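Local coordinates for beta-N-acetylhexosaminidase (Arthrobacter aurescens, PDB 3RCN), which probably hydrolyses terminal non-reducing N-acetyl-D-hexosamine residues of N-acetyl-beta-D-hexosaminides, as a member of glycosyl hydrolase family 20, at residues A[329-332]-A[333-337]; A[342-345]-A[346-350]. One frame throughout, in Å; residues are numbered along the deposited sequence.

Contact 1: A[329-332]-A[333-337]. With SO4 (sulfate ion), chain C; SO4 (sulfate ion), chain D.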
loop_
_atom_site.group_PDB
_atom_site.type_symbol
_atom_site.label_atom_id
_atom_site.label_comp_id
_atom_site.label_asym_id
_atom_site.label_seq_id
_atom_site.Cartn_x
_atom_site.Cartn_y
_atom_site.Cartn_z
ATOM N N GLN A 329 -27.686 -38.997 -0.832
ATOM C CA GLN A 329 -28.141 -40.268 -1.372
ATOM C C GLN A 329 -29.430 -40.090 -2.160
ATOM O O GLN A 329 -29.506 -40.475 -3.321
ATOM C CB GLN A 329 -28.328 -41.274 -0.243
ATOM C CG GLN A 329 -27.038 -41.558 0.522
ATOM C CD GLN A 329 -25.986 -42.278 -0.326
ATOM O OE1 GLN A 329 -26.257 -42.695 -1.456
ATOM N NE2 GLN A 329 -24.783 -42.429 0.224
ATOM N N ALA A 330 -30.437 -39.487 -1.534
ATOM C CA ALA A 330 -31.692 -39.188 -2.218
ATOM C C ALA A 330 -31.457 -38.454 -3.546
ATOM O O ALA A 330 -32.020 -38.828 -4.578
ATOM C CB ALA A 330 -32.626 -38.374 -1.311
ATOM N N LYS A 331 -30.614 -37.426 -3.514
ATOM C CA LYS A 331 -30.331 -36.604 -4.696
ATOM C C LYS A 331 -29.712 -37.384 -5.856
ATOM O O LYS A 331 -30.077 -37.199 -7.015
ATOM C CB LYS A 331 -29.408 -35.433 -4.331
ATOM C CG LYS A 331 -29.384 -34.364 -5.396
ATOM C CD LYS A 331 -30.770 -33.785 -5.555
ATOM C CE LYS A 331 -30.834 -32.761 -6.653
ATOM N NZ LYS A 331 -32.222 -32.254 -6.745
ATOM N N ALA A 332 -28.764 -38.247 -5.528
ATOM C CA ALA A 332 -28.111 -39.077 -6.519
ATOM C C ALA A 332 -29.109 -40.053 -7.187
ATOM O O ALA A 332 -28.978 -40.385 -8.372
ATOM C CB ALA A 332 -26.941 -39.825 -5.866
ATOM N N ALA A 333 -30.104 -40.506 -6.425
ATOM C CA ALA A 333 -31.163 -41.351 -6.975
ATOM C C ALA A 333 -32.009 -40.562 -7.962
ATOM O O ALA A 333 -32.255 -41.015 -9.077
ATOM C CB ALA A 333 -32.050 -41.929 -5.866
ATOM N N GLU A 334 -32.451 -39.379 -7.551
ATOM C CA GLU A 334 -33.304 -38.566 -8.398
ATOM C C GLU A 334 -32.644 -38.258 -9.749
ATOM O O GLU A 334 -33.319 -38.155 -10.777
ATOM C CB GLU A 334 -33.698 -37.278 -7.676
ATOM C CG GLU A 334 -34.665 -36.400 -8.458
ATOM C CD GLU A 334 -35.086 -35.149 -7.694
ATOM O OE1 GLU A 334 -36.288 -35.061 -7.347
ATOM O OE2 GLU A 334 -34.228 -34.261 -7.447
ATOM N N LEU A 335 -31.326 -38.095 -9.747
ATOM C CA LEU A 335 -30.635 -37.753 -10.981
ATOM C C LEU A 335 -30.239 -38.986 -11.765
ATOM O O LEU A 335 -29.923 -38.897 -12.953
ATOM C CB LEU A 335 -29.384 -36.919 -10.661
ATOM C CG LEU A 335 -29.677 -35.588 -9.963
ATOM C CD1 LEU A 335 -28.419 -34.959 -9.355
ATOM C CD2 LEU A 335 -30.359 -34.616 -10.920
ATOM N N GLY A 336 -30.277 -40.139 -11.102
ATOM C CA GLY A 336 -29.794 -41.386 -11.679
ATOM C C GLY A 336 -28.276 -41.495 -11.759
ATOM O O GLY A 336 -27.749 -42.113 -12.686
ATOM N N LEU A 337 -27.568 -40.896 -10.800
ATOM C CA LEU A 337 -26.110 -41.018 -10.725
ATOM C C LEU A 337 -25.691 -42.380 -10.167
ATOM O O LEU A 337 -26.439 -43.012 -9.404
ATOM C CB LEU A 337 -25.519 -39.914 -9.847
ATOM C CG LEU A 337 -25.955 -38.477 -10.125
ATOM C CD1 LEU A 337 -25.185 -37.512 -9.249
ATOM C CD2 LEU A 337 -25.753 -38.148 -11.584
HETATM S S SO4 C . -33.113 -31.132 -3.291
HETATM O O1 SO4 C . -33.700 -30.148 -2.376
HETATM O O2 SO4 C . -32.136 -30.481 -4.158
HETATM O O3 SO4 C . -32.447 -32.192 -2.534
HETATM O O4 SO4 C . -34.174 -31.707 -4.113
HETATM S S SO4 D . -21.799 -44.337 -1.779
HETATM O O1 SO4 D . -22.214 -44.169 -0.387
HETATM O O2 SO4 D . -20.453 -43.801 -1.978
HETATM O O3 SO4 D . -21.786 -45.761 -2.102
HETATM O O4 SO4 D . -22.727 -43.632 -2.662
#
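K331 and E334, one helical turn apart, form a salt bridge on the last turns of helix 326-335, which closes in a Schellman motif at G336. From CB the lysine chain starts with CG anti to the backbone N (chi1 -165°), which leaves CG 4.1 Å from CD1 of L335, four residues on. A bend at the next torsion (chi2 62°) turns the chain toward sulfate C, probably picked up from the crystallisation liquor. CD and CE pass beside this ion, and NZ ends between anions. It lies 2.9 Å from OE2 of E334, meeting that oxygen nearly in line with its C-O bond; E334 meets NZ with a chain extended beyond CG. NZ is also 3.1 Å from O2 of sulfate C, with a weak second bond to O4. E288, at the start of helix 288-304, forms another salt bridge with the same NZ. A methionine in place of K331 would probably leave E334 and E288 without this shared positive partner and cost sulfate C the bonds from NZ. On another side of the helix, NE2 of Q329 is hydrogen-bonded to O of Q323 and donates 3.2 Å to O1 of sulfate D. Backbone bonds from A333, E334 and L335 to Q329, A330 and K331 carry the helical pattern into the Schellman turn. There G336 turns with positive phi (74°), and the chain folds back: CB of L337 lies 4.2 Å from CB of A332, while N of L337 donates to O of A332 at 2.9 Å.

Contact 2: A[342-345]-A[346-350]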
loop_
_atom_site.group_PDB
_atom_site.type_symbol
_atom_site.label_atom_id
_atom_site.label_comp_id
_atom_site.label_asym_id
_atom_site.label_seq_id
_atom_site.Cartn_x
_atom_site.Cartn_y
_atom_site.Cartn_z
ATOM N N GLY A 342 -20.867 -38.414 -7.773
ATOM C CA GLY A 342 -21.163 -37.826 -9.066
ATOM C C GLY A 342 -21.803 -36.466 -8.903
ATOM O O GLY A 342 -21.908 -35.699 -9.852
ATOM N N LEU A 343 -22.230 -36.169 -7.682
ATOM C CA LEU A 343 -22.884 -34.910 -7.375
ATOM C C LEU A 343 -21.909 -33.740 -7.560
ATOM O O LEU A 343 -22.300 -32.604 -7.866
ATOM C CB LEU A 343 -23.379 -34.945 -5.931
ATOM C CG LEU A 343 -24.624 -35.751 -5.604
ATOM C CD1 LEU A 343 -24.719 -35.967 -4.104
ATOM C CD2 LEU A 343 -25.849 -35.030 -6.129
ATOM N N HIS A 344 -20.632 -34.031 -7.356
ATOM C CA HIS A 344 -19.581 -33.046 -7.551
ATOM C C HIS A 344 -19.598 -32.544 -8.998
ATOM O O HIS A 344 -19.696 -31.340 -9.262
ATOM C CB HIS A 344 -18.231 -33.677 -7.216
ATOM C CG HIS A 344 -17.079 -32.731 -7.325
ATOM N ND1 HIS A 344 -17.054 -31.691 -8.227
ATOM C CD2 HIS A 344 -15.914 -32.666 -6.640
ATOM C CE1 HIS A 344 -15.921 -31.026 -8.097
ATOM N NE2 HIS A 344 -15.211 -31.600 -7.142
ATOM N N SER A 345 -19.509 -33.484 -9.933
ATOM C CA SER A 345 -19.509 -33.151 -11.342
ATOM C C SER A 345 -20.808 -32.446 -11.699
ATOM O O SER A 345 -20.821 -31.472 -12.449
ATOM C CB SER A 345 -19.352 -34.415 -12.176
ATOM O OG SER A 345 -19.234 -34.084 -13.547
ATOM N N TRP A 346 -21.903 -32.940 -11.139
ATOM C CA TRP A 346 -23.214 -32.397 -11.438
ATOM C C TRP A 346 -23.363 -30.944 -10.966
ATOM O O TRP A 346 -23.882 -30.094 -11.698
ATOM C CB TRP A 346 -24.298 -33.267 -10.798
ATOM C CG TRP A 346 -25.658 -32.706 -10.989
ATOM C CD1 TRP A 346 -26.413 -32.777 -12.119
ATOM C CD2 TRP A 346 -26.436 -31.976 -10.029
ATOM N NE1 TRP A 346 -27.616 -32.136 -11.926
ATOM C CE2 TRP A 346 -27.656 -31.635 -10.655
ATOM C CE3 TRP A 346 -26.223 -31.581 -8.705
ATOM C CZ2 TRP A 346 -28.659 -30.917 -10.003
ATOM C CZ3 TRP A 346 -27.228 -30.868 -8.052
ATOM C CH2 TRP A 346 -28.426 -30.541 -8.706
ATOM N N PHE A 347 -22.924 -30.674 -9.737
ATOM C CA PHE A 347 -23.103 -29.361 -9.114
ATOM C C PHE A 347 -22.354 -28.286 -9.884
ATOM O O PHE A 347 -22.908 -27.250 -10.221
ATOM C CB PHE A 347 -22.615 -29.381 -7.665
ATOM C CG PHE A 347 -22.949 -28.136 -6.898
ATOM C CD1 PHE A 347 -24.261 -27.845 -6.554
ATOM C CD2 PHE A 347 -21.953 -27.250 -6.517
ATOM C CE1 PHE A 347 -24.575 -26.693 -5.840
ATOM C CE2 PHE A 347 -22.259 -26.098 -5.811
ATOM C CZ PHE A 347 -23.574 -25.823 -5.467
ATOM N N VAL A 348 -21.085 -28.550 -10.159
ATOM C CA VAL A 348 -20.251 -27.616 -10.886
ATOM C C VAL A 348 -20.795 -27.393 -12.301
ATOM O O VAL A 348 -20.784 -26.267 -12.811
ATOM C CB VAL A 348 -18.794 -28.126 -10.915
ATOM C CG1 VAL A 348 -17.941 -27.309 -11.854
ATOM C CG2 VAL A 348 -18.210 -28.140 -9.492
ATOM N N GLY A 349 -21.291 -28.464 -12.919
ATOM C CA GLY A 349 -21.837 -28.392 -14.267
ATOM C C GLY A 349 -23.060 -27.504 -14.339
ATOM O O GLY A 349 -23.186 -26.710 -15.264
ATOM N N GLN A 350 -23.959 -27.636 -13.365
ATOM C CA GLN A 350 -25.133 -26.764 -13.282
ATOM C C GLN A 350 -24.722 -25.296 -13.179
ATOM O O GLN A 350 -25.284 -24.425 -13.850
ATOM C CB GLN A 350 -26.026 -27.130 -12.095
ATOM C CG GLN A 350 -26.699 -28.494 -12.185
ATOM C CD GLN A 350 -27.619 -28.645 -13.387
ATOM O OE1 GLN A 350 -27.288 -29.356 -14.342
ATOM N NE2 GLN A 350 -28.784 -27.987 -13.346
#
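G342 O accepts the backbone N-H of W346 at 3.0 Å near the beginning of helix 342-357, part of the family 20 catalytic domain, an alpha-beta barrel. CB of W346 also rests against that carbonyl. L343 is buried, and its CD2 comes 4.3 Å from CE3 of W346, a loose apolar touch three residues along; its carbonyl O lies at the edge of the indole, near the ring plane, and takes the N-H of F347 at 2.8 Å. The first torsion of H344 (chi1 -177°) sets CG opposite the backbone N and runs the imidazole alongside V348, both side chains pointing the same way. ND1 and CE1 each lie 3.9 Å from CG2 of V348, which approaches the ring obliquely. The other ring nitrogen, NE2, is hydrogen-bonded to O of G314, so one side chain both packs against its own helix and ties it to the chain just after strand 309-313. V348 N also donates to H344 O. The side chain of S345 touches E367, while its carbonyl binds G349 N. Beyond the first segment, L291 of helix 288-304 packs on W346, F347 and Q350. CG of Q350 sits over one face of the indole, 3.6 Å above the ring plane and displaced toward the rim.

The contacts lie on successive helices, 326-335 and 342-357, with centres about 12 Å apart, and they touch by apolar packing, side chain on side chain and, at L337, side chain on backbone. CD1 of L335 packs 3.6 Å from CD2 of W346, and CG of K331 lies 3.7 Å from CD2 of L343. CD1 of L337 lies against the backbone of G342 and L343, 3.6 Å from N of L343. Contact 1 is at the surface, away from the predicted active site. In contact 2 the side chain of H344 is about 8 Å from that of E316, the predicted proton donor, whereas that of W346 lies about 6 Å from sulfate C, held by K331 in contact 1.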